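Local coordinates for BH1974 protein (Bacillus halodurans, PDB 3ON5) that probably helps, as an XdhC/CoxI-family protein with a Rossmann domain, to ready the molybdenum cofactor for xanthine dehydrogenase-type enzymes, at residues D229-Q234 against T270-K275; R201-G206 against R256-R261; V266-H271 against I291-S296. All coordinates share one frame; numbering follows the deposited sequence.

Contact 1 (D229-Q234 against T270-K275); sequences DWRPNQ and THHFQK
Asp-229 OD1 is gripped twice by Arg-231, the residue whose guanidinium reaches across to the His-272 ring. The backbone N of Arg-231 comes in on the anti lone pair of Asp-229 OD1, closing an Asx turn, and Arg-231 NE takes the syn lone pair at 2.9 Å. Arg-231 NH2 meets Asp-229 OD2 at 2.8 Å, so the salt bridge is side-on and fixes the guanidinium's rotation. Trp-230 lies over this pair with one face. A chi1 of 62° sets its CG between the backbone N and the carbonyl carbon and turns the six-membered ring toward 270-275. There the ring's CZ2-CH2 edge points at the face of His-272, a T-shaped pair with centroids 4.9 Å apart and planes at 88°. Over the opposite face, Lys-275 CD makes a CH-pi contact 4.0 Å from the centroid of the Trp-230 six-membered ring. Thr-270 CB touches the ring edge, while Thr-270 OG1 bonds Asp-276. His-272 ND1 donates to Thr-270 O at 2.9 Å, from above the carbonyl plane, which steadies the imidazole. No hydrogen bond crosses the contact; polar groups are met within each segment or by Ala-207 and Asp-276, so ring, methylene and guanidinium packing joins the two.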
# COMPACT_ATOMS: atom_id res chain seq x y z
N ASP A 229 22.10 8.83 -31.66
CA ASP A 229 21.44 8.75 -32.97
C ASP A 229 21.46 10.16 -33.58
O ASP A 229 21.64 11.15 -32.87
CB ASP A 229 20.03 8.17 -32.83
CG ASP A 229 19.37 7.73 -34.13
OD1 ASP A 229 18.94 8.60 -34.90
OD2 ASP A 229 19.18 6.51 -34.30
N TRP A 230 21.33 10.24 -34.91
CA TRP A 230 21.39 11.49 -35.66
C TRP A 230 19.98 12.08 -35.91
O TRP A 230 19.88 13.17 -36.47
CB TRP A 230 22.10 11.22 -36.99
CG TRP A 230 21.39 10.24 -37.89
CD1 TRP A 230 20.61 10.54 -38.96
CD2 TRP A 230 21.42 8.81 -37.80
NE1 TRP A 230 20.14 9.39 -39.54
CE2 TRP A 230 20.62 8.31 -38.85
CE3 TRP A 230 22.06 7.89 -36.94
CZ2 TRP A 230 20.42 6.94 -39.04
CZ3 TRP A 230 21.84 6.53 -37.13
CH2 TRP A 230 21.03 6.07 -38.17
N ARG A 231 18.91 11.36 -35.48
CA ARG A 231 17.50 11.72 -35.69
C ARG A 231 16.85 12.23 -34.39
O ARG A 231 16.47 11.44 -33.51
CB ARG A 231 16.75 10.50 -36.22
CG ARG A 231 17.32 10.04 -37.57
CD ARG A 231 16.82 8.69 -37.95
NE ARG A 231 17.19 7.68 -36.97
CZ ARG A 231 16.90 6.39 -37.09
NH1 ARG A 231 16.25 5.95 -38.17
NH2 ARG A 231 17.25 5.53 -36.14
N PRO A 232 16.71 13.58 -34.27
CA PRO A 232 16.28 14.17 -33.00
C PRO A 232 14.91 13.71 -32.49
O PRO A 232 14.75 13.67 -31.25
CB PRO A 232 16.22 15.67 -33.30
CG PRO A 232 16.39 15.80 -34.76
CD PRO A 232 17.17 14.63 -35.19
N ASN A 233 13.95 13.36 -33.38
CA ASN A 233 12.63 12.98 -32.86
C ASN A 233 12.64 11.54 -32.35
O ASN A 233 11.77 11.19 -31.57
CB ASN A 233 11.48 13.20 -33.87
CG ASN A 233 11.37 12.29 -35.06
OD1 ASN A 233 11.93 11.19 -35.11
ND2 ASN A 233 10.63 12.73 -36.06
N GLN A 234 13.66 10.73 -32.66
CA GLN A 234 13.70 9.38 -32.06
C GLN A 234 14.34 9.46 -30.66
O GLN A 234 14.23 8.51 -29.87
CB GLN A 234 14.49 8.39 -32.95
CG GLN A 234 14.17 8.39 -34.45
CD GLN A 234 12.80 7.90 -34.81
OE1 GLN A 234 12.15 7.14 -34.06
NE2 GLN A 234 12.36 8.26 -36.00
N THR A 270 21.69 0.64 -35.49
CA THR A 270 21.12 1.79 -36.18
C THR A 270 20.15 1.35 -37.28
O THR A 270 19.31 2.14 -37.67
CB THR A 270 22.21 2.70 -36.79
OG1 THR A 270 22.78 2.09 -37.94
CG2 THR A 270 23.29 3.09 -35.79
N HIS A 271 20.30 0.10 -37.79
CA HIS A 271 19.51 -0.49 -38.89
C HIS A 271 19.84 0.20 -40.21
O HIS A 271 19.09 0.07 -41.17
CB HIS A 271 17.99 -0.42 -38.62
CG HIS A 271 17.55 -1.17 -37.40
ND1 HIS A 271 17.34 -2.52 -37.43
CD2 HIS A 271 17.25 -0.71 -36.16
CE1 HIS A 271 16.94 -2.86 -36.21
NE2 HIS A 271 16.88 -1.80 -35.41
N HIS A 272 20.96 0.94 -40.25
CA HIS A 272 21.51 1.67 -41.41
C HIS A 272 22.90 1.17 -41.65
O HIS A 272 23.77 1.38 -40.81
CB HIS A 272 21.49 3.19 -41.18
CG HIS A 272 20.13 3.80 -41.18
ND1 HIS A 272 19.28 3.68 -40.09
CD2 HIS A 272 19.54 4.58 -42.11
CE1 HIS A 272 18.18 4.34 -40.41
NE2 HIS A 272 18.29 4.91 -41.62
N PHE A 273 23.09 0.49 -42.78
CA PHE A 273 24.34 -0.16 -43.16
C PHE A 273 25.52 0.81 -43.15
O PHE A 273 26.51 0.54 -42.48
CB PHE A 273 24.21 -0.80 -44.55
CG PHE A 273 25.37 -1.71 -44.89
CD1 PHE A 273 26.50 -1.21 -45.54
CD2 PHE A 273 25.34 -3.06 -44.58
CE1 PHE A 273 27.58 -2.04 -45.84
CE2 PHE A 273 26.40 -3.90 -44.91
CZ PHE A 273 27.52 -3.38 -45.54
N GLN A 274 25.44 1.91 -43.90
CA GLN A 274 26.53 2.89 -44.00
C GLN A 274 26.90 3.45 -42.61
O GLN A 274 28.09 3.59 -42.32
CB GLN A 274 26.11 4.03 -44.95
CG GLN A 274 27.16 5.11 -45.19
CD GLN A 274 26.61 6.23 -46.05
OE1 GLN A 274 26.38 6.07 -47.26
NE2 GLN A 274 26.41 7.40 -45.44
N LYS A 275 25.87 3.72 -41.75
CA LYS A 275 26.07 4.23 -40.40
C LYS A 275 26.80 3.18 -39.55
O LYS A 275 27.85 3.51 -38.98
CB LYS A 275 24.73 4.64 -39.75
CG LYS A 275 23.98 5.80 -40.41
CD LYS A 275 24.58 7.16 -40.17
CE LYS A 275 23.86 8.24 -40.94
NZ LYS A 275 24.02 8.06 -42.41

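Contact 2 (R201-G206 against R256-R261); sequences RLIIFG and RKFLIR
Arg-201 leaves strand 200-205 with its CB directed toward 256-261, and its chain bends at chi2 and chi3 (54°) to lay the guanidinium alongside that segment. CB and CG carry the chain outward; the first atom to meet 256-261 is CD, 3.3 Å from Arg-261 NH2. NE is held by a salt bridge to Asp-264, just before the next strand. Over one face of the guanidinium lies that of Arg-261, the planes 24° apart, with Arg-261 NH1 3.5 Å from Arg-201 CZ. The carboxylate of Asp-264 probably eases the approach of the two like charges; it also accepts from the backbone N of Arg-261. At the tip, Arg-201 NH1 comes within 3.5 Å of Phe-258 CZ, the two flat groups nearly parallel. Arg-201 NH2 makes a weak, bent hydrogen bond to Leu-259 O at 3.0 Å, reached at the guanidinium edge. A leucine in its place would probably leave Asp-264 without its charged mate and Leu-259 O without its weak donor. Deeper in, the contact turns apolar. Ile-203 CD1 wedges between Phe-258 CE1, at 3.7 Å, and Ile-260, and Ile-260 CD1 meets the edge of the Phe-205 ring. Phe-258 can reach inward because its CG lies anti to the backbone N (chi1 -172°), and its ring stacks on Phe-254. Segment 256-261 thus forms part of the connection from helix 251-257 to strand 265-268, packing across the first strand of a parallel sheet with the 321456 strand order of the Rossmann fold.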
# COMPACT_ATOMS: atom_id res chain seq x y z
N ARG A 201 29.91 0.96 -18.61
CA ARG A 201 29.26 1.79 -19.62
C ARG A 201 28.81 0.98 -20.80
O ARG A 201 29.53 0.10 -21.25
CB ARG A 201 30.21 2.88 -20.07
CG ARG A 201 29.97 4.19 -19.37
CD ARG A 201 31.24 4.99 -19.20
NE ARG A 201 32.01 5.22 -20.42
CZ ARG A 201 32.06 6.39 -21.05
NH1 ARG A 201 31.36 7.43 -20.59
NH2 ARG A 201 32.85 6.54 -22.12
N LEU A 202 27.60 1.27 -21.27
CA LEU A 202 26.99 0.66 -22.45
C LEU A 202 26.62 1.76 -23.41
O LEU A 202 25.71 2.56 -23.13
CB LEU A 202 25.78 -0.20 -22.09
CG LEU A 202 25.07 -0.88 -23.26
CD1 LEU A 202 25.93 -1.98 -23.85
CD2 LEU A 202 23.73 -1.43 -22.82
N ILE A 203 27.39 1.85 -24.51
CA ILE A 203 27.26 2.88 -25.54
C ILE A 203 26.44 2.27 -26.68
O ILE A 203 26.91 1.36 -27.36
CB ILE A 203 28.65 3.40 -25.98
CG1 ILE A 203 29.50 3.79 -24.74
CG2 ILE A 203 28.51 4.58 -26.99
CD1 ILE A 203 30.91 4.09 -24.94
N ILE A 204 25.20 2.77 -26.84
CA ILE A 204 24.24 2.28 -27.83
C ILE A 204 24.14 3.25 -29.01
O ILE A 204 23.81 4.43 -28.84
CB ILE A 204 22.86 2.04 -27.19
CG1 ILE A 204 22.97 1.11 -25.96
CG2 ILE A 204 21.89 1.48 -28.23
CD1 ILE A 204 21.75 1.08 -25.03
N PHE A 205 24.45 2.74 -30.21
CA PHE A 205 24.34 3.44 -31.48
C PHE A 205 23.02 3.06 -32.11
O PHE A 205 22.85 1.92 -32.55
CB PHE A 205 25.53 3.14 -32.39
CG PHE A 205 26.82 3.79 -31.96
CD1 PHE A 205 27.14 5.07 -32.38
CD2 PHE A 205 27.73 3.10 -31.17
CE1 PHE A 205 28.34 5.66 -32.00
CE2 PHE A 205 28.93 3.70 -30.78
CZ PHE A 205 29.23 4.98 -31.20
N GLY A 206 22.08 4.00 -32.07
CA GLY A 206 20.74 3.82 -32.60
C GLY A 206 19.69 4.17 -31.57
O GLY A 206 19.86 3.88 -30.38
N ARG A 256 34.20 11.29 -32.90
CA ARG A 256 35.23 12.32 -32.81
C ARG A 256 35.21 12.98 -31.40
O ARG A 256 36.26 13.13 -30.79
CB ARG A 256 35.03 13.40 -33.89
CG ARG A 256 36.16 14.42 -33.90
CD ARG A 256 35.95 15.63 -34.80
NE ARG A 256 35.01 16.59 -34.22
CZ ARG A 256 33.76 16.77 -34.64
NH1 ARG A 256 33.30 16.10 -35.68
NH2 ARG A 256 32.98 17.67 -34.05
N LYS A 257 34.01 13.33 -30.91
CA LYS A 257 33.81 14.09 -29.70
C LYS A 257 33.78 13.21 -28.43
O LYS A 257 34.49 13.55 -27.49
CB LYS A 257 32.50 14.88 -29.81
CG LYS A 257 32.61 16.03 -30.84
CD LYS A 257 31.28 16.45 -31.54
CE LYS A 257 30.24 17.22 -30.77
NZ LYS A 257 29.11 17.64 -31.64
N PHE A 258 32.99 12.11 -28.39
CA PHE A 258 32.83 11.26 -27.20
C PHE A 258 33.91 10.17 -27.14
O PHE A 258 34.01 9.33 -28.03
CB PHE A 258 31.44 10.62 -27.20
CG PHE A 258 31.02 9.86 -25.95
CD1 PHE A 258 31.42 8.53 -25.76
CD2 PHE A 258 30.10 10.40 -25.05
CE1 PHE A 258 30.99 7.82 -24.64
CE2 PHE A 258 29.66 9.68 -23.94
CZ PHE A 258 30.12 8.40 -23.74
N LEU A 259 34.69 10.18 -26.06
CA LEU A 259 35.75 9.21 -25.82
C LEU A 259 35.18 7.87 -25.34
O LEU A 259 34.41 7.81 -24.37
CB LEU A 259 36.75 9.76 -24.78
CG LEU A 259 37.81 8.81 -24.23
CD1 LEU A 259 38.78 8.36 -25.33
CD2 LEU A 259 38.55 9.47 -23.10
N ILE A 260 35.57 6.81 -26.05
CA ILE A 260 35.19 5.44 -25.77
C ILE A 260 36.42 4.76 -25.17
O ILE A 260 37.47 4.68 -25.82
CB ILE A 260 34.62 4.71 -27.01
CG1 ILE A 260 33.34 5.43 -27.53
CG2 ILE A 260 34.32 3.25 -26.66
CD1 ILE A 260 32.74 4.89 -28.81
N ARG A 261 36.31 4.35 -23.92
CA ARG A 261 37.41 3.73 -23.20
C ARG A 261 37.44 2.21 -23.52
O ARG A 261 36.45 1.68 -24.04
CB ARG A 261 37.27 4.02 -21.70
CG ARG A 261 37.26 5.51 -21.39
CD ARG A 261 37.39 5.82 -19.93
NE ARG A 261 36.35 5.17 -19.12
CZ ARG A 261 35.20 5.74 -18.78
NH1 ARG A 261 34.92 6.98 -19.16
NH2 ARG A 261 34.32 5.08 -18.03

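Contact 3 (V266-H271 against I291-S296); sequences VLIMTH and IGILGS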
# COMPACT_ATOMS: atom_id res chain seq x y z
N VAL A 266 30.00 -1.66 -26.46
CA VAL A 266 29.38 -0.97 -27.58
C VAL A 266 28.32 -1.88 -28.20
O VAL A 266 28.52 -3.10 -28.34
CB VAL A 266 30.40 -0.49 -28.64
CG1 VAL A 266 29.70 0.18 -29.82
CG2 VAL A 266 31.42 0.48 -28.01
N LEU A 267 27.18 -1.26 -28.57
CA LEU A 267 26.05 -1.91 -29.20
C LEU A 267 25.61 -1.08 -30.41
O LEU A 267 25.17 0.06 -30.25
CB LEU A 267 24.96 -2.01 -28.13
CG LEU A 267 24.00 -3.18 -28.13
CD1 LEU A 267 24.70 -4.51 -28.35
CD2 LEU A 267 23.36 -3.23 -26.83
N ILE A 268 25.86 -1.62 -31.61
CA ILE A 268 25.60 -1.01 -32.91
C ILE A 268 24.24 -1.52 -33.41
O ILE A 268 24.13 -2.69 -33.82
CB ILE A 268 26.75 -1.33 -33.92
CG1 ILE A 268 28.15 -1.09 -33.32
CG2 ILE A 268 26.58 -0.57 -35.21
CD1 ILE A 268 29.34 -1.46 -34.25
N MSE A 269 23.20 -0.67 -33.38
CA MSE A 269 21.86 -1.11 -33.81
C MSE A 269 21.08 0.04 -34.44
O MSE A 269 19.95 0.34 -34.02
CB MSE A 269 21.08 -1.71 -32.64
CG MSE A 269 21.27 -0.96 -31.32
SE MSE A 269 20.40 -1.94 -29.90
CE MSE A 269 21.12 -3.67 -30.23
N THR A 270 21.69 0.64 -35.49
CA THR A 270 21.12 1.79 -36.18
C THR A 270 20.15 1.35 -37.28
O THR A 270 19.31 2.14 -37.67
CB THR A 270 22.21 2.70 -36.79
OG1 THR A 270 22.78 2.09 -37.94
CG2 THR A 270 23.29 3.09 -35.79
N HIS A 271 20.30 0.10 -37.79
CA HIS A 271 19.51 -0.49 -38.89
C HIS A 271 19.84 0.20 -40.21
O HIS A 271 19.09 0.07 -41.17
CB HIS A 271 17.99 -0.42 -38.62
CG HIS A 271 17.55 -1.17 -37.40
ND1 HIS A 271 17.34 -2.52 -37.43
CD2 HIS A 271 17.25 -0.71 -36.16
CE1 HIS A 271 16.94 -2.86 -36.21
NE2 HIS A 271 16.88 -1.80 -35.41
N ILE A 291 31.77 -5.50 -28.66
CA ILE A 291 31.14 -4.87 -29.84
C ILE A 291 30.05 -5.82 -30.31
O ILE A 291 30.35 -6.94 -30.74
CB ILE A 291 32.07 -4.45 -31.01
CG1 ILE A 291 33.24 -3.57 -30.55
CG2 ILE A 291 31.26 -3.78 -32.15
CD1 ILE A 291 34.33 -3.42 -31.62
N GLY A 292 28.81 -5.39 -30.17
CA GLY A 292 27.67 -6.19 -30.58
C GLY A 292 26.96 -5.50 -31.72
O GLY A 292 26.65 -4.31 -31.61
N ILE A 293 26.74 -6.22 -32.84
CA ILE A 293 26.06 -5.63 -33.99
C ILE A 293 24.79 -6.43 -34.27
O ILE A 293 24.84 -7.64 -34.48
CB ILE A 293 26.96 -5.53 -35.25
CG1 ILE A 293 28.36 -5.02 -34.91
CG2 ILE A 293 26.27 -4.66 -36.33
CD1 ILE A 293 29.30 -5.02 -36.06
N LEU A 294 23.67 -5.71 -34.29
CA LEU A 294 22.35 -6.24 -34.57
C LEU A 294 22.25 -6.58 -36.06
O LEU A 294 22.42 -5.71 -36.92
CB LEU A 294 21.30 -5.21 -34.16
CG LEU A 294 19.87 -5.70 -34.02
CD1 LEU A 294 19.68 -6.49 -32.74
CD2 LEU A 294 18.93 -4.54 -33.95
N GLY A 295 22.01 -7.86 -36.34
CA GLY A 295 21.91 -8.39 -37.70
C GLY A 295 22.56 -9.75 -37.80
O GLY A 295 22.93 -10.35 -36.79
N SER A 296 22.70 -10.23 -39.04
CA SER A 296 23.28 -11.53 -39.38
C SER A 296 24.78 -11.47 -39.55
O SER A 296 25.31 -10.40 -39.86
CB SER A 296 22.66 -12.03 -40.68
OG SER A 296 22.88 -11.09 -41.72
O HOH W 1 21.57 -2.53 -36.96
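Strands 266-268 and 291-293 run side by side, their directions 17° apart, and are tightest where the backbones pair around Gly-292. Gly-292 N donates to Val-266 O at 2.9 Å, Ile-268 N returns a bond to Gly-292 O at 2.8 Å, and Leu-294 N continues to Ile-268 O at 3.1 Å; the last two run nearly along the C=O axis. Without a side chain, Gly-292 lets Leu-267 CD1 lie against its backbone. On the other face Ile-268 fits between two isoleucines: its CD1 is 3.7 Å from Ile-291 CG2 and 3.8 Å from Ile-293 CG1. Ile-268 CG1 stands beside the backbone N, anti to the carbonyl carbon (chi1 -47°), which carries CD1 over toward the neighbouring strand. Helix 273-283 covers this isoleucine face, touching it through Leu-280 and Leu-283, while helix 326-343 packs through Ile-333 on the face of Leu-267. The two strands and helix 273-283, which connects them, form a right-handed beta-alpha-beta unit of the Rossmann domain. Beyond the strand ends the backbone pairing stops, and Leu-294 and His-271 are partly exposed. Leu-294 CD2 lies 3.8 Å from CB of selenomethionine Met-269, and extends to His-271 CE1 at 3.4 Å. The backbones have parted here, and a water fills in: it accepts from His-271 N at 3.0 Å and donates to Leu-294 O. The imidazole is steadied by NE2 bonding to Asp-210. Tyr-49 of the second subunit meets the His-271 ring edge-to-face and makes a weak hydrogen bond to Leu-294 O.

All three contacts lie in the XdhC Rossmann domain, their centres 12 to 14 Å apart, around one six-stranded parallel sheet. Strand 200-205 of contact 2 is the sheet neighbour of strand 265-268 of contact 3, and Phe-205 probably hydrogen-bonds to Leu-267 and Met-269 between them. Contacts 1 and 3 share Thr-270 and His-271, where strand 265-268 gives way to helix 273-283. Along the chain, contact 2 closes before contact 3 opens, while the segments of contacts 1 and 2 alternate. Contact 2 packs a helix-to-strand connection on the sheet, while contacts 1 and 3, at the C-terminal end of strand 265-268, lie where the domain meets the second subunit.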